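PDB 6VZZ: BamaA.19900.a from Balamuthia mandrillaris, which probably phosphorylates glucose at the expense of a phosphate donor such as ATP, as a glucokinase of the actin-like ATPase superfamily, and binds beta-D-glucopyranose. Local coordinates for residues Tyr234-Arg239 against Met309-Lys314; Glu242-Lys247 against Glu258-Gly263. All blocks are in the same frame, centred on the assembly; numbering follows the deposited sequence.

Interaction 1: residues Tyr234-Arg239 against Met309-Lys314; sequences YAEETR and MMLHFK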
ATOM      1  N   TYR A 234       3.426 -25.724  -5.922  1.00 46.72           N
ATOM      2  CA  TYR A 234       3.476 -24.881  -7.112  1.00 47.14           C
ATOM      3  C   TYR A 234       2.552 -25.402  -8.209  1.00 51.98           C
ATOM      4  O   TYR A 234       1.801 -24.631  -8.822  1.00 52.35           O
ATOM      5  CB  TYR A 234       4.916 -24.781  -7.608  1.00 46.35           C
ATOM      6  CG  TYR A 234       5.103 -23.961  -8.870  1.00 52.44           C
ATOM      7  CD1 TYR A 234       4.881 -22.590  -8.869  1.00 48.30           C
ATOM      8  CD2 TYR A 234       5.525 -24.556 -10.061  1.00 51.69           C
ATOM      9  CE1 TYR A 234       5.067 -21.833 -10.008  1.00 43.41           C
ATOM     10  CE2 TYR A 234       5.713 -23.800 -11.213  1.00 51.18           C
ATOM     11  CZ  TYR A 234       5.480 -22.432 -11.168  1.00 51.84           C
ATOM     12  OH  TYR A 234       5.658 -21.653 -12.288  1.00 56.02           O
ATOM     13  N   ALA A 235       2.595 -26.709  -8.475  1.00 52.32           N
ATOM     14  CA  ALA A 235       1.753 -27.279  -9.521  1.00 53.02           C
ATOM     15  C   ALA A 235       0.276 -27.169  -9.167  1.00 53.57           C
ATOM     16  O   ALA A 235      -0.552 -26.845 -10.029  1.00 54.19           O
ATOM     17  CB  ALA A 235       2.134 -28.736  -9.765  1.00 54.19           C
ATOM     18  N   GLU A 236      -0.078 -27.437  -7.907  1.00 51.15           N
ATOM     19  CA  GLU A 236      -1.487 -27.445  -7.536  1.00 53.40           C
ATOM     20  C   GLU A 236      -2.038 -26.033  -7.385  1.00 53.36           C
ATOM     21  O   GLU A 236      -3.219 -25.805  -7.677  1.00 52.38           O
ATOM     22  CB  GLU A 236      -1.710 -28.254  -6.250  1.00 53.77           C
ATOM     23  CG  GLU A 236      -1.304 -27.560  -4.954  1.00 56.54           C
ATOM     24  CD  GLU A 236      -1.976 -28.163  -3.713  1.00 68.68           C
ATOM     25  OE1 GLU A 236      -2.592 -29.257  -3.817  1.00 67.63           O
ATOM     26  OE2 GLU A 236      -1.885 -27.528  -2.632  1.00 69.71           O
ATOM     27  N   GLU A 237      -1.214 -25.074  -6.944  1.00 52.11           N
ATOM     28  CA  GLU A 237      -1.673 -23.689  -6.894  1.00 50.53           C
ATOM     29  C   GLU A 237      -1.959 -23.169  -8.291  1.00 49.61           C
ATOM     30  O   GLU A 237      -2.937 -22.446  -8.507  1.00 52.69           O
ATOM     31  CB  GLU A 237      -0.641 -22.798  -6.205  1.00 47.34           C
ATOM     32  CG  GLU A 237      -0.672 -22.850  -4.695  1.00 48.48           C
ATOM     33  CD  GLU A 237       0.087 -21.694  -4.073  1.00 49.63           C
ATOM     34  OE1 GLU A 237       0.396 -21.761  -2.862  1.00 47.67           O
ATOM     35  OE2 GLU A 237       0.376 -20.718  -4.801  1.00 50.67           O
ATOM     36  N   THR A 238      -1.113 -23.534  -9.254  1.00 51.00           N
ATOM     37  CA  THR A 238      -1.350 -23.143 -10.639  1.00 53.70           C
ATOM     38  C   THR A 238      -2.684 -23.679 -11.143  1.00 54.23           C
ATOM     39  O   THR A 238      -3.421 -22.967 -11.836  1.00 55.31           O
ATOM     40  CB  THR A 238      -0.200 -23.632 -11.521  1.00 49.94           C
ATOM     41  OG1 THR A 238       1.037 -23.128 -10.995  1.00 49.18           O
ATOM     42  CG2 THR A 238      -0.378 -23.138 -12.939  1.00 47.12           C
ATOM     43  N   ARG A 239      -3.023 -24.924 -10.794  1.00 52.62           N
ATOM     44  CA  ARG A 239      -4.318 -25.462 -11.199  1.00 53.04           C
ATOM     45  C   ARG A 239      -5.460 -24.697 -10.537  1.00 54.40           C
ATOM     46  O   ARG A 239      -6.453 -24.364 -11.195  1.00 53.11           O
ATOM     47  CB  ARG A 239      -4.401 -26.954 -10.877  1.00 54.71           C
ATOM     48  CG  ARG A 239      -3.428 -27.834 -11.674  1.00 54.37           C
ATOM     49  CD  ARG A 239      -3.840 -29.307 -11.674  1.00 57.28           C
ATOM     50  NE  ARG A 239      -4.027 -29.843 -10.327  1.00 57.28           N
ATOM     51  CZ  ARG A 239      -3.048 -30.326  -9.559  1.00 60.42           C
ATOM     52  NH1 ARG A 239      -1.791 -30.350  -9.998  1.00 57.78           N
ATOM     53  NH2 ARG A 239      -3.321 -30.789  -8.345  1.00 57.59           N
ATOM     54  N   MET A 309      -9.748 -24.733   3.190  1.00 47.01           N
ATOM     55  CA  MET A 309      -9.508 -23.720   4.211  1.00 47.46           C
ATOM     56  C   MET A 309      -8.019 -23.403   4.331  1.00 49.22           C
ATOM     57  O   MET A 309      -7.633 -22.243   4.510  1.00 42.43           O
ATOM     58  CB  MET A 309     -10.070 -24.205   5.545  1.00 47.64           C
ATOM     59  CG  MET A 309     -10.241 -23.141   6.594  1.00 49.73           C
ATOM     60  SD  MET A 309     -11.640 -22.076   6.217  1.00 52.04           S
ATOM     61  CE  MET A 309     -11.566 -20.928   7.579  1.00 51.70           C
ATOM     62  N   MET A 310      -7.172 -24.432   4.231  1.00 51.51           N
ATOM     63  CA  MET A 310      -5.727 -24.237   4.196  1.00 46.13           C
ATOM     64  C   MET A 310      -5.327 -23.242   3.111  1.00 46.65           C
ATOM     65  O   MET A 310      -4.578 -22.291   3.362  1.00 47.18           O
ATOM     66  CB  MET A 310      -5.046 -25.584   3.967  1.00 51.68           C
ATOM     67  CG  MET A 310      -3.582 -25.632   4.333  1.00 60.82           C
ATOM     68  SD  MET A 310      -3.346 -25.235   6.073  1.00 77.57           S
ATOM     69  CE  MET A 310      -2.678 -23.577   5.924  1.00 55.22           C
ATOM     70  N   LEU A 311      -5.810 -23.457   1.886  1.00 47.78           N
ATOM     71  CA  LEU A 311      -5.462 -22.559   0.792  1.00 46.94           C
ATOM     72  C   LEU A 311      -6.075 -21.186   0.997  1.00 43.83           C
ATOM     73  O   LEU A 311      -5.455 -20.166   0.674  1.00 42.80           O
ATOM     74  CB  LEU A 311      -5.916 -23.153  -0.537  1.00 46.36           C
ATOM     75  CG  LEU A 311      -5.091 -24.337  -1.013  1.00 45.78           C
ATOM     76  CD1 LEU A 311      -5.970 -25.314  -1.741  1.00 48.78           C
ATOM     77  CD2 LEU A 311      -3.984 -23.834  -1.915  1.00 46.61           C
ATOM     78  N   HIS A 312      -7.301 -21.151   1.518  1.00 45.85           N
ATOM     79  CA  HIS A 312      -7.957 -19.894   1.859  1.00 43.63           C
ATOM     80  C   HIS A 312      -7.053 -19.048   2.747  1.00 41.90           C
ATOM     81  O   HIS A 312      -6.699 -17.915   2.404  1.00 39.66           O
ATOM     82  CB  HIS A 312      -9.291 -20.211   2.541  1.00 42.60           C
ATOM     83  CG  HIS A 312     -10.045 -19.017   3.025  1.00 41.83           C
ATOM     84  ND1 HIS A 312     -10.633 -18.108   2.172  1.00 41.62           N
ATOM     85  CD2 HIS A 312     -10.347 -18.606   4.279  1.00 44.03           C
ATOM     86  CE1 HIS A 312     -11.248 -17.179   2.882  1.00 45.52           C
ATOM     87  NE2 HIS A 312     -11.087 -17.456   4.163  1.00 45.34           N
ATOM     88  N   PHE A 313      -6.614 -19.617   3.871  1.00 43.70           N
ATOM     89  CA  PHE A 313      -5.786 -18.859   4.798  1.00 40.42           C
ATOM     90  C   PHE A 313      -4.372 -18.685   4.282  1.00 41.49           C
ATOM     91  O   PHE A 313      -3.703 -17.704   4.636  1.00 40.78           O
ATOM     92  CB  PHE A 313      -5.782 -19.523   6.166  1.00 43.75           C
ATOM     93  CG  PHE A 313      -6.801 -18.955   7.086  1.00 50.03           C
ATOM     94  CD1 PHE A 313      -6.670 -17.659   7.553  1.00 52.74           C
ATOM     95  CD2 PHE A 313      -7.908 -19.687   7.458  1.00 52.29           C
ATOM     96  CE1 PHE A 313      -7.613 -17.110   8.391  1.00 55.39           C
ATOM     97  CE2 PHE A 313      -8.857 -19.137   8.298  1.00 56.78           C
ATOM     98  CZ  PHE A 313      -8.709 -17.846   8.763  1.00 55.31           C
ATOM     99  N   LYS A 314      -3.897 -19.610   3.446  1.00 41.93           N
ATOM    100  CA  LYS A 314      -2.587 -19.426   2.835  1.00 40.68           C
ATOM    101  C   LYS A 314      -2.543 -18.132   2.033  1.00 39.98           C
ATOM    102  O   LYS A 314      -1.595 -17.346   2.147  1.00 40.92           O
ATOM    103  CB  LYS A 314      -2.239 -20.626   1.958  1.00 43.39           C
ATOM    104  CG  LYS A 314      -0.888 -20.495   1.285  1.00 43.54           C
ATOM    105  CD  LYS A 314      -0.200 -21.840   1.121  1.00 48.21           C
ATOM    106  CE  LYS A 314      -0.713 -22.592  -0.090  1.00 49.98           C
ATOM    107  NZ  LYS A 314       0.177 -23.753  -0.442  1.00 54.01           N
TER
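Glu237 on helix 234-249 reaches across to Lys314 on helix 303-327, joining two helices of the glucokinase, a member of the actin-like ATPase superfamily. The short segments run almost at right angles, 88° between their directions, with axes 12.8 Å apart. At that spacing the backbones stay well separated and side chains bridge the gap, burying only 145 Å² in all. Glu237 and Leu311 form the buried side of the contact. The Glu237 chain leaves its helix with CG anti to the carbonyl carbon (chi1 -80°) and is extended beyond it, which carries the carboxylate toward helix 303-327. Lys314 comes from the opposite direction, bent at chi2 and chi3, and its NZ forms a salt bridge with Glu237 OE1 at 3.1 Å. Arg318, about one turn further along the same helix, also salt-bridges OE1, so two cations grip one oxygen of a buried carboxylate and probably favour its ionised form. Beside this polar grip Leu311 points at helix 234-249, its CD2 4.4 Å from Glu237 CG. Leu311 also packs on Thr269 and Trp272 of helix 263-276, which lines this part of the contact. Glu236 marks the looser, partly exposed side. Its OE2 passes 4.3 Å from Leu311 CD2 but stays 4.8 Å from Lys314 NZ, opposite charges that do not touch, and it takes Lys307 as its salt-bridge partner instead. Helix 234-249 also meets the second subunit, where Tyr234 OH hydrogen-bonds Glu242 of that other chain. Within the helix, Tyr234 O accepts two bonds from Thr238 on opposite faces of its carbonyl plane, one from N and one from OG1, the latter 2.8 Å long.

Interaction 2: residues Glu242-Lys247 against Glu258-Gly263; sequences EYISEK and EDIVSG. With CA (calcium ion), chain D; BGC (beta-D-glucopyranose), chain B.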
ATOM      1  N   GLU A 242      -5.860 -21.280 -12.146  1.00 52.98           N
ATOM      2  CA  GLU A 242      -6.433 -21.392 -13.483  1.00 51.77           C
ATOM      3  C   GLU A 242      -7.902 -21.786 -13.429  1.00 53.53           C
ATOM      4  O   GLU A 242      -8.695 -21.351 -14.273  1.00 54.80           O
ATOM      5  CB  GLU A 242      -5.638 -22.398 -14.315  1.00 50.78           C
ATOM      6  CG  GLU A 242      -4.267 -21.905 -14.724  1.00 53.72           C
ATOM      7  CD  GLU A 242      -3.430 -22.957 -15.450  1.00 59.16           C
ATOM      8  OE1 GLU A 242      -2.223 -22.707 -15.660  1.00 53.70           O
ATOM      9  OE2 GLU A 242      -3.971 -24.025 -15.819  1.00 66.32           O
ATOM     10  N   TYR A 243      -8.283 -22.602 -12.447  1.00 54.16           N
ATOM     11  CA  TYR A 243      -9.682 -22.982 -12.285  1.00 50.32           C
ATOM     12  C   TYR A 243     -10.532 -21.767 -11.932  1.00 53.56           C
ATOM     13  O   TYR A 243     -11.552 -21.496 -12.579  1.00 50.89           O
ATOM     14  CB  TYR A 243      -9.775 -24.067 -11.212  1.00 49.98           C
ATOM     15  CG  TYR A 243     -11.154 -24.553 -10.816  1.00 54.33           C
ATOM     16  CD1 TYR A 243     -11.896 -23.893  -9.830  1.00 52.35           C
ATOM     17  CD2 TYR A 243     -11.685 -25.710 -11.369  1.00 53.91           C
ATOM     18  CE1 TYR A 243     -13.139 -24.355  -9.443  1.00 54.42           C
ATOM     19  CE2 TYR A 243     -12.923 -26.179 -10.989  1.00 55.20           C
ATOM     20  CZ  TYR A 243     -13.648 -25.505 -10.030  1.00 61.44           C
ATOM     21  OH  TYR A 243     -14.884 -25.988  -9.660  1.00 66.38           O
ATOM     22  N   ILE A 244     -10.109 -21.004 -10.918  1.00 49.06           N
ATOM     23  CA  ILE A 244     -10.860 -19.817 -10.527  1.00 48.19           C
ATOM     24  C   ILE A 244     -10.833 -18.778 -11.638  1.00 49.14           C
ATOM     25  O   ILE A 244     -11.858 -18.157 -11.947  1.00 49.69           O
ATOM     26  CB  ILE A 244     -10.315 -19.249  -9.206  1.00 47.70           C
ATOM     27  CG1 ILE A 244     -10.479 -20.281  -8.094  1.00 46.99           C
ATOM     28  CG2 ILE A 244     -11.020 -17.949  -8.852  1.00 41.65           C
ATOM     29  CD1 ILE A 244     -10.075 -19.783  -6.757  1.00 43.34           C
ATOM     30  N   SER A 245      -9.670 -18.575 -12.260  1.00 48.30           N
ATOM     31  CA  SER A 245      -9.591 -17.620 -13.355  1.00 47.00           C
ATOM     32  C   SER A 245     -10.518 -18.017 -14.485  1.00 51.37           C
ATOM     33  O   SER A 245     -11.112 -17.157 -15.143  1.00 49.08           O
ATOM     34  CB  SER A 245      -8.162 -17.509 -13.862  1.00 46.78           C
ATOM     35  OG  SER A 245      -8.101 -16.606 -14.946  1.00 47.49           O
ATOM     36  N   GLU A 246     -10.667 -19.319 -14.715  1.00 52.54           N
ATOM     37  CA  GLU A 246     -11.612 -19.787 -15.722  1.00 54.05           C
ATOM     38  C   GLU A 246     -13.044 -19.436 -15.338  1.00 52.21           C
ATOM     39  O   GLU A 246     -13.769 -18.807 -16.117  1.00 53.22           O
ATOM     40  CB  GLU A 246     -11.455 -21.295 -15.920  1.00 58.32           C
ATOM     41  CG  GLU A 246     -12.571 -21.964 -16.679  1.00 54.13           C
ATOM     42  CD  GLU A 246     -12.822 -21.334 -18.032  1.00 61.62           C
ATOM     43  OE1 GLU A 246     -14.015 -21.127 -18.387  1.00 62.26           O
ATOM     44  OE2 GLU A 246     -11.824 -21.058 -18.742  1.00 62.98           O
ATOM     45  N   LYS A 247     -13.463 -19.809 -14.128  1.00 51.75           N
ATOM     46  CA  LYS A 247     -14.873 -19.678 -13.776  1.00 53.17           C
ATOM     47  C   LYS A 247     -15.297 -18.217 -13.630  1.00 50.62           C
ATOM     48  O   LYS A 247     -16.441 -17.877 -13.948  1.00 49.06           O
ATOM     49  CB  LYS A 247     -15.169 -20.466 -12.500  1.00 49.64           C
ATOM     50  N   GLU A 258      -9.228 -11.520  -3.243  1.00 36.73           N
ATOM     51  CA  GLU A 258     -10.598 -11.717  -2.774  1.00 36.60           C
ATOM     52  C   GLU A 258     -11.291 -12.877  -3.486  1.00 40.17           C
ATOM     53  O   GLU A 258     -12.260 -13.433  -2.954  1.00 41.02           O
ATOM     54  CB  GLU A 258     -11.411 -10.432  -2.950  1.00 33.98           C
ATOM     55  CG  GLU A 258     -12.811 -10.500  -2.341  1.00 37.32           C
ATOM     56  CD  GLU A 258     -13.573  -9.183  -2.420  1.00 40.60           C
ATOM     57  OE1 GLU A 258     -13.159  -8.212  -1.755  1.00 38.78           O
ATOM     58  OE2 GLU A 258     -14.588  -9.115  -3.150  1.00 41.13           O
ATOM     59  N   ASP A 259     -10.813 -13.277  -4.664  1.00 36.77           N
ATOM     60  CA  ASP A 259     -11.437 -14.410  -5.328  1.00 38.62           C
ATOM     61  C   ASP A 259     -11.150 -15.722  -4.614  1.00 41.06           C
ATOM     62  O   ASP A 259     -11.805 -16.733  -4.907  1.00 41.34           O
ATOM     63  CB  ASP A 259     -10.995 -14.472  -6.791  1.00 38.64           C
ATOM     64  CG  ASP A 259     -11.528 -13.295  -7.606  1.00 41.02           C
ATOM     65  OD1 ASP A 259     -12.618 -12.779  -7.260  1.00 38.87           O
ATOM     66  OD2 ASP A 259     -10.869 -12.888  -8.590  1.00 42.58           O
ATOM     67  N   ILE A 260     -10.209 -15.725  -3.669  1.00 37.87           N
ATOM     68  CA  ILE A 260      -9.972 -16.866  -2.803  1.00 38.91           C
ATOM     69  C   ILE A 260     -10.262 -16.530  -1.344  1.00 41.31           C
ATOM     70  O   ILE A 260     -10.908 -17.317  -0.632  1.00 42.85           O
ATOM     71  CB  ILE A 260      -8.527 -17.381  -2.967  1.00 39.05           C
ATOM     72  CG1 ILE A 260      -8.355 -18.046  -4.334  1.00 40.86           C
ATOM     73  CG2 ILE A 260      -8.132 -18.318  -1.837  1.00 40.19           C
ATOM     74  CD1 ILE A 260      -6.931 -18.506  -4.601  1.00 41.55           C
ATOM     75  N   VAL A 261      -9.837 -15.350  -0.900  1.00 37.81           N
ATOM     76  CA  VAL A 261      -9.885 -14.982   0.506  1.00 40.79           C
ATOM     77  C   VAL A 261     -11.200 -14.260   0.759  1.00 40.27           C
ATOM     78  O   VAL A 261     -11.235 -13.035   0.915  1.00 40.24           O
ATOM     79  CB  VAL A 261      -8.669 -14.119   0.897  1.00 39.35           C
ATOM     80  CG1 VAL A 261      -8.609 -13.921   2.403  1.00 38.32           C
ATOM     81  CG2 VAL A 261      -7.393 -14.748   0.373  1.00 33.64           C
ATOM     82  N   SER A 262     -12.287 -15.027   0.802  1.00 41.17           N
ATOM     83  CA  SER A 262     -13.631 -14.512   1.036  1.00 40.01           C
ATOM     84  C   SER A 262     -14.544 -15.711   1.224  1.00 42.82           C
ATOM     85  O   SER A 262     -14.131 -16.858   1.044  1.00 45.72           O
ATOM     86  CB  SER A 262     -14.124 -13.635  -0.115  1.00 39.31           C
ATOM     87  OG  SER A 262     -14.281 -14.417  -1.279  1.00 39.14           O
ATOM     88  N   GLY A 263     -15.792 -15.436   1.582  1.00 39.97           N
ATOM     89  CA  GLY A 263     -16.751 -16.510   1.688  1.00 37.76           C
ATOM     90  C   GLY A 263     -16.923 -17.265   0.384  1.00 43.74           C
ATOM     91  O   GLY A 263     -16.737 -18.484   0.344  1.00 48.44           O
TER
HETATM   92 CA    CA D 403     -13.639 -20.843 -20.821  0.50 58.56          CA
HETATM   93  C2  BGC B 401     -14.567  -3.923  -0.928  1.00 34.07           C
HETATM   94  C3  BGC B 401     -13.942  -3.134   0.212  1.00 34.86           C
HETATM   95  C4  BGC B 401     -14.415  -3.688   1.551  1.00 35.95           C
HETATM   96  C5  BGC B 401     -14.135  -5.185   1.607  1.00 37.40           C
HETATM   97  C6  BGC B 401     -14.603  -5.851   2.878  1.00 34.53           C
HETATM   98  C1  BGC B 401     -14.255  -5.399  -0.737  1.00 35.01           C
HETATM   99  O1  BGC B 401     -14.728  -6.155  -1.791  1.00 39.30           O
HETATM  100  O2  BGC B 401     -14.064  -3.464  -2.176  1.00 36.32           O
HETATM  101  O3  BGC B 401     -14.259  -1.754   0.095  1.00 35.93           O
HETATM  102  O4  BGC B 401     -13.712  -3.059   2.612  1.00 32.47           O
HETATM  103  O5  BGC B 401     -14.799  -5.826   0.509  1.00 36.44           O
HETATM  104  O6  BGC B 401     -15.929  -5.485   3.200  1.00 37.00           O
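Ile244 of helix 234-249 rests on Asp259 and Ile260 of segment 258-263, the end of the loop that leads into helix 263-276, in a small buried contact of 112 Å² made largely of aliphatic groups. Glu258, first in the segment, does not reach the helix but serves the sugar: its OE1 accepts a 2.6 Å hydrogen bond from O1 of beta-D-glucopyranose and another from Leu195 N. Its OE2 is held by a salt bridge to Arg264 and a hydrogen bond from Asn116, so both carboxylate oxygens are fixed. Asp259 contributes its CB, 4.0 Å from Ile244 CG2, while OD2 turns to Tyr249 OH and Glu256 N. Ile260 carries the main packing, its CG1 3.4 Å from Ile244 CD1, the two side chains crossing at about a right angle. Ile244 gets its CD1 there with CG1 anti to the carbonyl carbon (chi1 -62°) and the chain straight beyond it, and the Ile244 side chain also touches Ile268 and Thr269 of helix 263-276. Val261 forms the centre of an inverse gamma turn, with a weak Ser262 N to Ile260 O bond, and its side chain lies on Phe315 and Leu316. Ser262 is the N-cap of helix 263-276: OG takes up Gly265 N and also donates to Glu258 O at 2.8 Å, nearly in line with the carbonyl (168°). Gly263 then starts that helix. On the side of helix 234-249 turned from the loop, Glu246 binds a calcium ion through OE1 at 2.5 Å and OE2 at 2.8 Å, with Asn250 also part of the site. Ser262 thus caps helix 263-276 just after Glu258, whose carboxylate meets the anomeric hydroxyl in the glucose pocket.

In the fold
Both interactions use helix 234-249, whose earlier turns serve interaction 1 and whose later turns serve interaction 2, and their centres lie about 11 Å apart. Interaction 1 is partly buried and joins two helices mainly through charge; the touching residues of interaction 2 are all buried, and it joins helix to loop through aliphatic packing, with one end of segment 258-263 in the glucose site. They meet directly where His312 ND1 probably hydrogen-bonds Ile260 O at 2.9 Å, tying helix 303-327 to the loop. Helix 263-276 packs against both, and the second subunit also touches both.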